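Local coordinates for IPT/TIG domain-containing protein BACOVA_02650 (Bacteroides ovatus, PDB 5E7H), which binds polysaccharide at the cell surface and probably captures xyloglucan before its import into the periplasm for degradation, at residues P1-T6 and G75-A80; Q24-V29 and D52-V57; G174-I179 and Y237-G242; T126-A131 and S243-I248. All blocks are in the same frame, centred on the assembly; numbering follows the deposited sequence.

Interaction 1: P1-T6 and G75-A80; sequences PKPVVT and GTVESA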
loop_
_atom_site.group_PDB
_atom_site.type_symbol
_atom_site.label_atom_id
_atom_site.label_comp_id
_atom_site.label_asym_id
_atom_site.label_seq_id
_atom_site.Cartn_x
_atom_site.Cartn_y
_atom_site.Cartn_z
ATOM N N PRO A 1 -1.394 -14.271 30.363
ATOM C CA PRO A 1 -1.394 -14.483 28.909
ATOM C C PRO A 1 -1.029 -13.214 28.142
ATOM O O PRO A 1 -1.823 -12.276 28.093
ATOM C CB PRO A 1 -2.833 -14.917 28.621
ATOM C CG PRO A 1 -3.638 -14.254 29.697
ATOM C CD PRO A 1 -2.755 -14.131 30.909
ATOM N N LYS A 2 0.169 -13.208 27.561
ATOM C CA LYS A 2 0.709 -12.061 26.835
ATOM C C LYS A 2 -0.127 -11.709 25.609
ATOM O O LYS A 2 -0.671 -12.598 24.958
ATOM C CB LYS A 2 2.142 -12.355 26.383
ATOM C CG LYS A 2 3.187 -11.371 26.876
ATOM C CD LYS A 2 3.668 -11.695 28.278
ATOM C CE LYS A 2 4.475 -12.988 28.316
ATOM N NZ LYS A 2 3.678 -14.161 28.781
ATOM N N PRO A 3 -0.233 -10.411 25.287
ATOM C CA PRO A 3 -0.825 -10.088 23.984
ATOM C C PRO A 3 0.072 -10.537 22.839
ATOM O O PRO A 3 1.291 -10.581 22.993
ATOM C CB PRO A 3 -0.950 -8.567 24.024
ATOM C CG PRO A 3 0.130 -8.129 24.926
ATOM C CD PRO A 3 0.214 -9.198 25.993
ATOM N N VAL A 4 -0.547 -10.856 21.707
ATOM C CA VAL A 4 0.148 -11.321 20.520
ATOM C C VAL A 4 -0.401 -10.544 19.331
ATOM O O VAL A 4 -1.592 -10.277 19.283
ATOM C CB VAL A 4 -0.058 -12.823 20.308
ATOM C CG1 VAL A 4 0.641 -13.287 19.041
ATOM C CG2 VAL A 4 0.451 -13.596 21.513
ATOM N N VAL A 5 0.465 -10.180 18.387
ATOM C CA VAL A 5 0.032 -9.533 17.151
ATOM C C VAL A 5 0.257 -10.470 15.975
ATOM O O VAL A 5 1.383 -10.908 15.752
ATOM C CB VAL A 5 0.794 -8.225 16.896
ATOM C CG1 VAL A 5 0.374 -7.602 15.566
ATOM C CG2 VAL A 5 0.566 -7.241 18.027
ATOM N N THR A 6 -0.795 -10.780 15.221
ATOM C CA THR A 6 -0.643 -11.666 14.064
ATOM C C THR A 6 -0.654 -10.921 12.724
ATOM O O THR A 6 -0.060 -11.395 11.760
ATOM C CB THR A 6 -1.739 -12.753 14.043
ATOM O OG1 THR A 6 -3.033 -12.147 14.091
ATOM C CG2 THR A 6 -1.581 -13.689 15.231
ATOM N N GLY A 75 0.605 -7.881 29.366
ATOM C CA GLY A 75 1.897 -7.298 29.047
ATOM C C GLY A 75 1.895 -6.486 27.761
ATOM O O GLY A 75 0.847 -6.056 27.305
ATOM N N THR A 76 3.082 -6.287 27.197
ATOM C CA THR A 76 3.254 -5.449 26.010
ATOM C C THR A 76 3.864 -6.241 24.877
ATOM O O THR A 76 4.766 -7.059 25.078
ATOM C CB THR A 76 4.131 -4.226 26.315
ATOM O OG1 THR A 76 3.508 -3.450 27.346
ATOM C CG2 THR A 76 4.319 -3.345 25.085
ATOM N N VAL A 77 3.348 -5.994 23.680
ATOM C CA VAL A 77 3.849 -6.635 22.469
ATOM C C VAL A 77 4.041 -5.581 21.387
ATOM O O VAL A 77 3.277 -4.621 21.288
ATOM C CB VAL A 77 2.898 -7.748 21.985
ATOM C CG1 VAL A 77 1.543 -7.187 21.604
ATOM C CG2 VAL A 77 3.511 -8.530 20.819
ATOM N N GLU A 78 5.082 -5.778 20.586
ATOM C CA GLU A 78 5.435 -4.892 19.488
ATOM C C GLU A 78 5.144 -5.585 18.160
ATOM O O GLU A 78 5.460 -6.758 17.997
ATOM C CB GLU A 78 6.915 -4.524 19.627
ATOM C CG GLU A 78 7.439 -3.486 18.679
ATOM C CD GLU A 78 8.928 -3.223 18.897
ATOM O OE1 GLU A 78 9.762 -4.028 18.423
ATOM O OE2 GLU A 78 9.266 -2.221 19.559
ATOM N N SER A 79 4.537 -4.870 17.222
ATOM C CA SER A 79 4.328 -5.397 15.867
ATOM C C SER A 79 5.693 -5.661 15.225
ATOM O O SER A 79 6.637 -4.903 15.419
ATOM C CB SER A 79 3.487 -4.422 15.037
ATOM O OG SER A 79 4.161 -3.194 14.786
ATOM N N ALA A 80 5.802 -6.762 14.488
ATOM C CA ALA A 80 7.078 -7.172 13.901
ATOM C C ALA A 80 7.453 -6.354 12.665
ATOM O O ALA A 80 8.624 -5.981 12.504
ATOM C CB ALA A 80 7.033 -8.660 13.548
#
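Val77 turns its CG1 methyl between its own backbone N and carbonyl carbon (chi1 63°), which stands that methyl up toward Val5, while Val5 sets CG1 opposite its backbone N (chi1 177°) and offers CG2 to Val77. The two branches, Val5 CG2 and Val77 CG1, meet at 3.7 Å with the side chains crossing at a slant. The same Val77 methyl reaches the flank of the Pro3 ring, where CG is 3.7 Å from Val77 CG1. Pro3 also contributes its backbone: the carbonyl O of Pro3 sits over the branch point of Val77, 3.4 Å from CB. Val77 is thus wedged between a ring, a carbonyl and a methyl. Toward the N terminus the Pro3 ring rests against the backbone of Gly75, its CG lying 3.2 Å from Gly75 O. At the other end the fit is slacker, Val5 CG1 coming only to 4.5 Å from Ser79 CB. No hydrogen bond joins the two segments, and CA of Pro3 and CA of Val77 stand 6.0 Å apart, so side chains rather than sheet pairing hold the contact. Each segment hydrogen-bonds within its own sheet. Strand 4-8 pairs with strand 18-24 and strand 75-78 with strand 68-72; both are outermost strands, so the contact closes one side of the immunoglobulin-like sandwich of the IPT/TIG domain, with Pro3 also touching Ala72.

Interaction 2: Q24-V29 and D52-V57; sequences QNFIEV and DEISFV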
loop_
_atom_site.group_PDB
_atom_site.type_symbol
_atom_site.label_atom_id
_atom_site.label_comp_id
_atom_site.label_asym_id
_atom_site.label_seq_id
_atom_site.Cartn_x
_atom_site.Cartn_y
_atom_site.Cartn_z
ATOM N N GLN A 24 -4.141 -11.844 19.572
ATOM C CA GLN A 24 -4.759 -12.582 20.660
ATOM C C GLN A 24 -4.512 -11.883 21.983
ATOM O O GLN A 24 -3.484 -11.234 22.164
ATOM C CB GLN A 24 -4.210 -14.012 20.707
ATOM C CG GLN A 24 -4.630 -14.876 19.529
ATOM C CD GLN A 24 -3.929 -16.218 19.506
ATOM O OE1 GLN A 24 -2.761 -16.330 19.882
ATOM N NE2 GLN A 24 -4.642 -17.248 19.065
ATOM N N ASN A 25 -5.466 -12.041 22.900
ATOM C CA ASN A 25 -5.333 -11.565 24.278
ATOM C C ASN A 25 -5.239 -10.047 24.405
ATOM O O ASN A 25 -4.499 -9.543 25.251
ATOM C CB ASN A 25 -4.104 -12.195 24.931
ATOM C CG ASN A 25 -4.056 -13.690 24.749
ATOM O OD1 ASN A 25 -5.064 -14.372 24.883
ATOM N ND2 ASN A 25 -2.880 -14.208 24.434
ATOM N N PHE A 26 -5.977 -9.328 23.560
ATOM C CA PHE A 26 -6.056 -7.876 23.655
ATOM C C PHE A 26 -7.042 -7.516 24.777
ATOM O O PHE A 26 -8.086 -6.903 24.555
ATOM C CB PHE A 26 -6.480 -7.261 22.306
ATOM C CG PHE A 26 -5.472 -7.434 21.190
ATOM C CD1 PHE A 26 -4.102 -7.447 21.434
ATOM C CD2 PHE A 26 -5.905 -7.564 19.878
ATOM C CE1 PHE A 26 -3.188 -7.591 20.381
ATOM C CE2 PHE A 26 -4.990 -7.699 18.825
ATOM C CZ PHE A 26 -3.641 -7.713 19.089
ATOM N N ILE A 27 -6.680 -7.917 25.989
ATOM C CA ILE A 27 -7.555 -7.790 27.155
ATOM C C ILE A 27 -7.190 -6.542 27.948
ATOM O O ILE A 27 -6.057 -6.390 28.395
ATOM C CB ILE A 27 -7.454 -9.045 28.052
ATOM C CG1 ILE A 27 -7.901 -10.281 27.266
ATOM C CG2 ILE A 27 -8.294 -8.887 29.317
ATOM C CD1 ILE A 27 -7.380 -11.589 27.820
ATOM N N GLU A 28 -8.164 -5.652 28.115
ATOM C CA GLU A 28 -7.965 -4.390 28.825
ATOM C C GLU A 28 -6.759 -3.651 28.266
ATOM O O GLU A 28 -5.798 -3.374 28.979
ATOM C CB GLU A 28 -7.802 -4.624 30.333
ATOM C CG GLU A 28 -9.110 -4.854 31.048
ATOM C CD GLU A 28 -9.994 -3.620 31.064
ATOM O OE1 GLU A 28 -9.650 -2.639 31.753
ATOM O OE2 GLU A 28 -11.039 -3.635 30.384
ATOM N N VAL A 29 -6.821 -3.340 26.976
ATOM C CA VAL A 29 -5.761 -2.589 26.317
ATOM C C VAL A 29 -5.634 -1.232 26.987
ATOM O O VAL A 29 -6.613 -0.491 27.086
ATOM C CB VAL A 29 -6.049 -2.430 24.817
ATOM C CG1 VAL A 29 -5.052 -1.476 24.149
ATOM C CG2 VAL A 29 -6.020 -3.797 24.134
ATOM N N ASP A 52 -9.408 -10.421 20.039
ATOM C CA ASP A 52 -8.500 -10.845 18.976
ATOM C C ASP A 52 -8.315 -9.779 17.899
ATOM O O ASP A 52 -7.676 -10.025 16.888
ATOM C CB ASP A 52 -8.992 -12.142 18.325
ATOM C CG ASP A 52 -10.380 -12.016 17.715
ATOM O OD1 ASP A 52 -10.940 -10.900 17.686
ATOM O OD2 ASP A 52 -10.912 -13.047 17.254
ATOM N N GLU A 53 -8.875 -8.597 18.123
ATOM C CA GLU A 53 -8.740 -7.515 17.164
ATOM C C GLU A 53 -8.900 -6.160 17.837
ATOM O O GLU A 53 -9.738 -5.989 18.719
ATOM C CB GLU A 53 -9.770 -7.666 16.040
ATOM C CG GLU A 53 -9.702 -6.569 14.982
ATOM C CD GLU A 53 -10.782 -6.701 13.926
ATOM O OE1 GLU A 53 -11.644 -5.802 13.844
ATOM O OE2 GLU A 53 -10.763 -7.694 13.172
ATOM N N ILE A 54 -8.073 -5.201 17.434
ATOM C CA ILE A 54 -8.314 -3.823 17.814
ATOM C C ILE A 54 -8.244 -2.945 16.571
ATOM O O ILE A 54 -7.582 -3.271 15.568
ATOM C CB ILE A 54 -7.324 -3.310 18.873
ATOM C CG1 ILE A 54 -5.898 -3.313 18.344
ATOM C CG2 ILE A 54 -7.417 -4.168 20.149
ATOM C CD1 ILE A 54 -4.892 -2.663 19.291
ATOM N N SER A 55 -8.961 -1.831 16.631
ATOM C CA SER A 55 -8.902 -0.858 15.557
ATOM C C SER A 55 -9.019 0.558 16.078
ATOM O O SER A 55 -9.532 0.794 17.163
ATOM C CB SER A 55 -9.995 -1.115 14.519
ATOM O OG SER A 55 -11.284 -0.980 15.103
ATOM N N PHE A 56 -8.528 1.493 15.272
ATOM C CA PHE A 56 -8.533 2.906 15.621
ATOM C C PHE A 56 -8.222 3.692 14.372
ATOM O O PHE A 56 -7.614 3.167 13.434
ATOM C CB PHE A 56 -7.500 3.220 16.697
ATOM C CG PHE A 56 -6.116 2.782 16.326
ATOM C CD1 PHE A 56 -5.279 3.610 15.603
ATOM C CD2 PHE A 56 -5.660 1.527 16.711
ATOM C CE1 PHE A 56 -4.003 3.184 15.248
ATOM C CE2 PHE A 56 -4.391 1.101 16.357
ATOM C CZ PHE A 56 -3.571 1.928 15.637
ATOM N N VAL A 57 -8.616 4.958 14.376
ATOM C CA VAL A 57 -8.276 5.865 13.308
ATOM C C VAL A 57 -6.884 6.457 13.547
ATOM O O VAL A 57 -6.604 6.889 14.674
ATOM C CB VAL A 57 -9.319 6.973 13.233
ATOM C CG1 VAL A 57 -8.934 7.998 12.193
ATOM C CG2 VAL A 57 -10.695 6.381 12.914
#
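Asp52, whose backbone lies against the ring of Phe26, has its carboxylate OD1 hydrogen-bonded to the hydroxyl of Ser48, while its main chain pairs with Gly23. From there the backbone runs past the ring into strand 53-57. The backbone N of Glu53 comes to the ring edge, near its plane, 3.6 Å from Phe26 CD2. Further round, Phe26 CE2 is 4.0 Å from the carbonyl carbon of Asp52. The ring gets there because CG lies opposite the carbonyl carbon of Phe26 (chi1 -66°), swung from a backbone bent into an inverse gamma turn; the turn is spanned by a weak bond from Ile27 N to Asn25 O, 2.8 Å long. Ile54 supplies the apolar partner: its CG2 methyl touches Phe26 CD2 at 3.7 Å, approaching obliquely, and lies 3.9 Å from Phe26 CB, the two side chains standing nearly at right angles. Val29 adds a second methyl beyond it, Val29 CG2 being 4.2 Å from Ile54 CG2. Behind Ile54 lie Ile21 of strand 18-24 and Val32 of strand 31-34, which sets the Phe26 ring and Ile54 in the core of the IPT/TIG sandwich, with the Asp52 end nearer the surface. With no hydrogen bond between the segments, the contact is dispersive: an aromatic ring and aliphatic methyls hold the loop after strand 18-24 against strand 53-57, and the polar groups of Asp52 find partners outside the pair.

Interaction 3: G174-I179 and Y237-G242; sequences GPVFQI and YATNPG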
loop_
_atom_site.group_PDB
_atom_site.type_symbol
_atom_site.label_atom_id
_atom_site.label_comp_id
_atom_site.label_asym_id
_atom_site.label_seq_id
_atom_site.Cartn_x
_atom_site.Cartn_y
_atom_site.Cartn_z
ATOM N N GLY A 174 -14.054 -6.399 -15.697
ATOM C CA GLY A 174 -13.418 -6.196 -16.991
ATOM C C GLY A 174 -12.065 -5.533 -16.826
ATOM O O GLY A 174 -11.037 -6.117 -17.170
ATOM N N PRO A 175 -12.052 -4.308 -16.282
ATOM C CA PRO A 175 -10.783 -3.577 -16.218
ATOM C C PRO A 175 -9.734 -4.266 -15.353
ATOM O O PRO A 175 -10.074 -4.904 -14.350
ATOM C CB PRO A 175 -11.200 -2.223 -15.646
ATOM C CG PRO A 175 -12.613 -2.065 -16.122
ATOM C CD PRO A 175 -13.203 -3.431 -16.023
ATOM N N VAL A 176 -8.482 -4.156 -15.778
ATOM C CA VAL A 176 -7.337 -4.698 -15.031
ATOM C C VAL A 176 -6.155 -3.754 -15.110
ATOM O O VAL A 176 -6.117 -2.866 -15.961
ATOM C CB VAL A 176 -6.888 -6.075 -15.568
ATOM C CG1 VAL A 176 -7.977 -7.112 -15.411
ATOM C CG2 VAL A 176 -6.422 -5.968 -17.036
ATOM N N PHE A 177 -5.174 -3.984 -14.239
ATOM C CA PHE A 177 -3.973 -3.174 -14.175
ATOM C C PHE A 177 -2.729 -3.972 -14.513
ATOM O O PHE A 177 -2.631 -5.169 -14.216
ATOM C CB PHE A 177 -3.813 -2.553 -12.784
ATOM C CG PHE A 177 -4.868 -1.543 -12.463
ATOM C CD1 PHE A 177 -4.694 -0.203 -12.791
ATOM C CD2 PHE A 177 -6.067 -1.928 -11.883
ATOM C CE1 PHE A 177 -5.684 0.736 -12.531
ATOM C CE2 PHE A 177 -7.057 -0.982 -11.611
ATOM C CZ PHE A 177 -6.863 0.346 -11.945
ATOM N N GLN A 178 -1.797 -3.281 -15.153
ATOM C CA GLN A 178 -0.434 -3.762 -15.370
ATOM C C GLN A 178 0.501 -2.903 -14.537
ATOM O O GLN A 178 0.382 -1.682 -14.531
ATOM C CB GLN A 178 -0.058 -3.686 -16.859
ATOM C CG GLN A 178 1.404 -4.027 -17.142
ATOM C CD GLN A 178 1.817 -3.794 -18.557
ATOM O OE1 GLN A 178 1.109 -3.185 -19.365
ATOM N NE2 GLN A 178 2.994 -4.284 -18.870
ATOM N N ILE A 179 1.437 -3.533 -13.830
ATOM C CA ILE A 179 2.519 -2.810 -13.155
ATOM C C ILE A 179 3.842 -3.314 -13.747
ATOM O O ILE A 179 4.114 -4.528 -13.756
ATOM C CB ILE A 179 2.503 -3.008 -11.635
ATOM C CG1 ILE A 179 1.163 -2.522 -11.056
ATOM C CG2 ILE A 179 3.672 -2.253 -11.006
ATOM C CD1 ILE A 179 1.001 -2.734 -9.525
ATOM N N TYR A 237 -0.685 0.789 -15.603
ATOM C CA TYR A 237 -1.459 0.899 -16.845
ATOM C C TYR A 237 -2.797 0.204 -16.685
ATOM O O TYR A 237 -2.846 -0.960 -16.303
ATOM C CB TYR A 237 -0.724 0.273 -18.034
ATOM C CG TYR A 237 0.706 0.711 -18.222
ATOM C CD1 TYR A 237 1.724 0.149 -17.453
ATOM C CD2 TYR A 237 1.047 1.656 -19.180
ATOM C CE1 TYR A 237 3.022 0.524 -17.626
ATOM C CE2 TYR A 237 2.353 2.050 -19.353
ATOM C CZ TYR A 237 3.338 1.471 -18.573
ATOM O OH TYR A 237 4.652 1.855 -18.736
ATOM N N ALA A 238 -3.879 0.899 -17.022
ATOM C CA ALA A 238 -5.212 0.309 -16.930
ATOM C C ALA A 238 -5.749 0.013 -18.329
ATOM O O ALA A 238 -5.651 0.843 -19.228
ATOM C CB ALA A 238 -6.173 1.249 -16.186
ATOM N N THR A 239 -6.339 -1.165 -18.499
ATOM C CA THR A 239 -6.988 -1.558 -19.747
ATOM C C THR A 239 -8.308 -2.235 -19.404
ATOM O O THR A 239 -8.611 -2.469 -18.221
ATOM C CB THR A 239 -6.135 -2.523 -20.575
ATOM O OG1 THR A 239 -5.805 -3.674 -19.786
ATOM C CG2 THR A 239 -4.869 -1.849 -21.071
ATOM N N ASN A 240 -9.077 -2.565 -20.435
ATOM C CA ASN A 240 -10.314 -3.292 -20.231
ATOM C C ASN A 240 -10.504 -4.415 -21.236
ATOM O O ASN A 240 -11.163 -4.236 -22.283
ATOM C CB ASN A 240 -11.518 -2.353 -20.300
ATOM C CG ASN A 240 -12.804 -3.076 -20.022
ATOM O OD1 ASN A 240 -12.789 -4.185 -19.483
ATOM N ND2 ASN A 240 -13.929 -2.471 -20.392
ATOM N N PRO A 241 -9.957 -5.593 -20.921
ATOM C CA PRO A 241 -10.153 -6.741 -21.808
ATOM C C PRO A 241 -11.570 -7.317 -21.745
ATOM O O PRO A 241 -11.870 -8.256 -22.488
ATOM C CB PRO A 241 -9.102 -7.753 -21.313
ATOM C CG PRO A 241 -8.765 -7.361 -19.940
ATOM C CD PRO A 241 -9.012 -5.873 -19.819
ATOM N N GLY A 242 -12.430 -6.740 -20.907
ATOM C CA GLY A 242 -13.808 -7.192 -20.751
ATOM C C GLY A 242 -14.702 -6.868 -21.935
ATOM O O GLY A 242 -14.385 -6.006 -22.747
#
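Phe177 and Ala238 form the tight, inward side of this strand pair, the ring atom CE1 of Phe177 approaching Ala238 CB at 3.7 Å. Phe177 goes on to meet Phe252 edge-to-face and touches Ile248 and Val250, so this side is buried between sheets. Beside it the Pro175 ring lies alongside Asn240, Pro175 CD being 3.6 Å from Asn240 OD1. Two pairs of backbone bonds, among them Gln178 N to Tyr237 O at 2.8 Å and Thr239 N to Val176 O at 3.1 Å, knit strands 176-181 and 233-240 into an antiparallel ladder within one sheet of the xyloglucan-binding domain's beta-sandwich. Past the Val176-Thr239 pair, Asn240 makes an Asx turn: OD1 accepts from Gly242 N at 2.9 Å, the donor standing well above the carbonyl plane, while ND2 bonds Ser130 O and Ser244 O. On the other face Tyr237 is a buried anchor, packed against Trp135 and Tyr140, with OH bonded to His233. Partly exposed Gln178, extended with CG opposite its backbone N (chi1 174°), slants across it, Gln178 OE1 lying 3.9 Å from Tyr237 CD1. The looser, solvent side of that face belongs to Val176, Thr239 and the exposed Pro241, where Val176 CG2 touches Pro241 CD at 3.8 Å.

Interaction 4: T126-A131 and S243-I248; sequences TGTVSA and SSQATI. With ACT (acetate ion), chain H.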
loop_
_atom_site.group_PDB
_atom_site.type_symbol
_atom_site.label_atom_id
_atom_site.label_comp_id
_atom_site.label_asym_id
_atom_site.label_seq_id
_atom_site.Cartn_x
_atom_site.Cartn_y
_atom_site.Cartn_z
ATOM N N THR A 126 -9.405 7.031 -13.263
ATOM C CA THR A 126 -10.840 7.148 -13.103
ATOM C C THR A 126 -11.486 7.403 -14.447
ATOM O O THR A 126 -10.888 7.991 -15.353
ATOM C CB THR A 126 -11.220 8.292 -12.147
ATOM O OG1 THR A 126 -11.079 9.556 -12.819
ATOM C CG2 THR A 126 -10.369 8.269 -10.881
ATOM N N GLY A 127 -12.739 6.992 -14.574
ATOM C CA GLY A 127 -13.496 7.298 -15.753
ATOM C C GLY A 127 -14.076 6.088 -16.438
ATOM O O GLY A 127 -14.014 4.970 -15.931
ATOM N N THR A 128 -14.591 6.330 -17.632
ATOM C CA THR A 128 -15.287 5.311 -18.395
ATOM C C THR A 128 -14.376 4.762 -19.490
ATOM O O THR A 128 -13.718 5.537 -20.189
ATOM C CB THR A 128 -16.550 5.872 -19.015
ATOM O OG1 THR A 128 -17.317 6.551 -18.015
ATOM C CG2 THR A 128 -17.376 4.765 -19.568
ATOM N N VAL A 129 -14.347 3.435 -19.619
ATOM C CA VAL A 129 -13.526 2.767 -20.635
ATOM C C VAL A 129 -14.386 1.814 -21.459
ATOM O O VAL A 129 -15.224 1.096 -20.926
ATOM C CB VAL A 129 -12.313 2.021 -19.984
ATOM C CG1 VAL A 129 -12.748 1.004 -18.938
ATOM C CG2 VAL A 129 -11.420 1.364 -21.065
ATOM N N SER A 130 -14.196 1.843 -22.771
ATOM C CA SER A 130 -14.960 0.967 -23.653
ATOM C C SER A 130 -14.624 -0.503 -23.415
ATOM O O SER A 130 -13.626 -0.830 -22.776
ATOM C CB SER A 130 -14.692 1.300 -25.127
ATOM O OG SER A 130 -13.463 0.714 -25.528
ATOM N N ALA A 131 -15.456 -1.393 -23.952
ATOM C CA ALA A 131 -15.132 -2.811 -24.007
ATOM C C ALA A 131 -13.826 -3.026 -24.775
ATOM O O ALA A 131 -13.456 -2.197 -25.605
ATOM C CB ALA A 131 -16.277 -3.606 -24.685
ATOM N N SER A 243 -15.828 -7.568 -22.028
ATOM C CA SER A 243 -16.730 -7.420 -23.169
ATOM C C SER A 243 -17.695 -6.239 -23.037
ATOM O O SER A 243 -18.460 -5.959 -23.969
ATOM C CB SER A 243 -17.531 -8.703 -23.362
ATOM O OG SER A 243 -18.305 -8.980 -22.212
ATOM N N SER A 244 -17.668 -5.564 -21.894
ATOM C CA SER A 244 -18.520 -4.408 -21.637
ATOM C C SER A 244 -17.736 -3.186 -21.215
ATOM O O SER A 244 -16.715 -3.261 -20.516
ATOM C CB SER A 244 -19.544 -4.723 -20.543
ATOM O OG SER A 244 -20.263 -3.555 -20.150
ATOM N N GLN A 245 -18.262 -2.046 -21.618
ATOM C CA GLN A 245 -17.864 -0.761 -21.069
ATOM C C GLN A 245 -17.938 -0.820 -19.545
ATOM O O GLN A 245 -18.761 -1.542 -18.988
ATOM C CB GLN A 245 -18.785 0.333 -21.624
ATOM C CG GLN A 245 -18.486 1.745 -21.170
ATOM C CD GLN A 245 -19.501 2.769 -21.693
ATOM O OE1 GLN A 245 -19.553 3.886 -21.185
ATOM N NE2 GLN A 245 -20.313 2.397 -22.680
ATOM N N ALA A 246 -17.072 -0.066 -18.890
ATOM C CA ALA A 246 -17.081 0.018 -17.439
ATOM C C ALA A 246 -16.613 1.380 -17.000
ATOM O O ALA A 246 -15.824 2.018 -17.684
ATOM C CB ALA A 246 -16.170 -1.044 -16.853
ATOM N N THR A 247 -17.035 1.799 -15.815
ATOM C CA THR A 247 -16.556 3.036 -15.239
ATOM C C THR A 247 -15.910 2.641 -13.931
ATOM O O THR A 247 -16.471 1.854 -13.168
ATOM C CB THR A 247 -17.712 4.045 -15.074
ATOM O OG1 THR A 247 -18.214 4.387 -16.381
ATOM C CG2 THR A 247 -17.263 5.294 -14.353
ATOM N N ILE A 248 -14.696 3.123 -13.700
ATOM C CA ILE A 248 -13.991 2.779 -12.473
ATOM C C ILE A 248 -13.457 4.049 -11.829
ATOM O O ILE A 248 -13.406 5.102 -12.457
ATOM C CB ILE A 248 -12.845 1.767 -12.722
ATOM C CG1 ILE A 248 -11.621 2.429 -13.393
ATOM C CG2 ILE A 248 -13.362 0.577 -13.561
ATOM C CD1 ILE A 248 -10.405 1.510 -13.570
HETATM C C ACT H . -13.822 10.016 -18.169
HETATM O O ACT H . -13.775 10.746 -17.143
HETATM O OXT ACT H . -14.814 9.263 -18.362
HETATM C CH3 ACT H . -12.687 10.038 -19.161
#
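Thr128 and Gly127, which pair with Thr247 and Ile248, face a flat acetate, probably from the crystallisation liquor: Thr128 N and Gly127 CA both lie on one face of it. Thr128 N bonds the OXT oxygen of the acetate at 3.0 Å from well above the plane. The other flat group, the Gln245 amide, is placed only doubtfully next to Thr128 CG2. Between the strands, four backbone bonds form an antiparallel ladder, with Val129 N to Ala246 O at 2.8 Å and Ile248 N to Gly127 O at 3.0 Å. Gly127, with phi 125°, is the corner where the chain leaves strand 121-126 for the short strand 128-129, both pairing with strand 246-259 in the xyloglucan-binding domain. Val129 and Ile248 point to the buried side and touch Trp136. On the outer side Thr128 and Thr247 both set OG1 opposite their carbonyl carbons (chi1 -50° and -64°), and the two OG1 atoms bond at 2.9 Å, either able to donate. The chemistry thus divides by face: apolar groups meet the core inward, while the two hydroxyls pair with each other at an exposed surface and the acetate is held here by a neutral backbone N-H, consistent with an adventitious guest.

How the interactions relate
From the N terminus, interaction 1 closes the long loop spanning most of the IPT/TIG domain, joining residues 1-6 to 75-80 and the outermost strands of its two sheets. Interaction 2 lies within that loop and touches interaction 1 through the Asn25 side chain at Lys2 O and the pairing of Val4 with Gln24. The chain then enters the xyloglucan-binding domain, where interaction 4 closes a longer loop and encloses interaction 3; none of the loops cross. Interactions 3 and 4 meet around Asn240 and Pro175, joining two sheets where strand 233-240 hands over to strand 246-259. The two pairs stand in series, with centres about 38 to 45 Å apart.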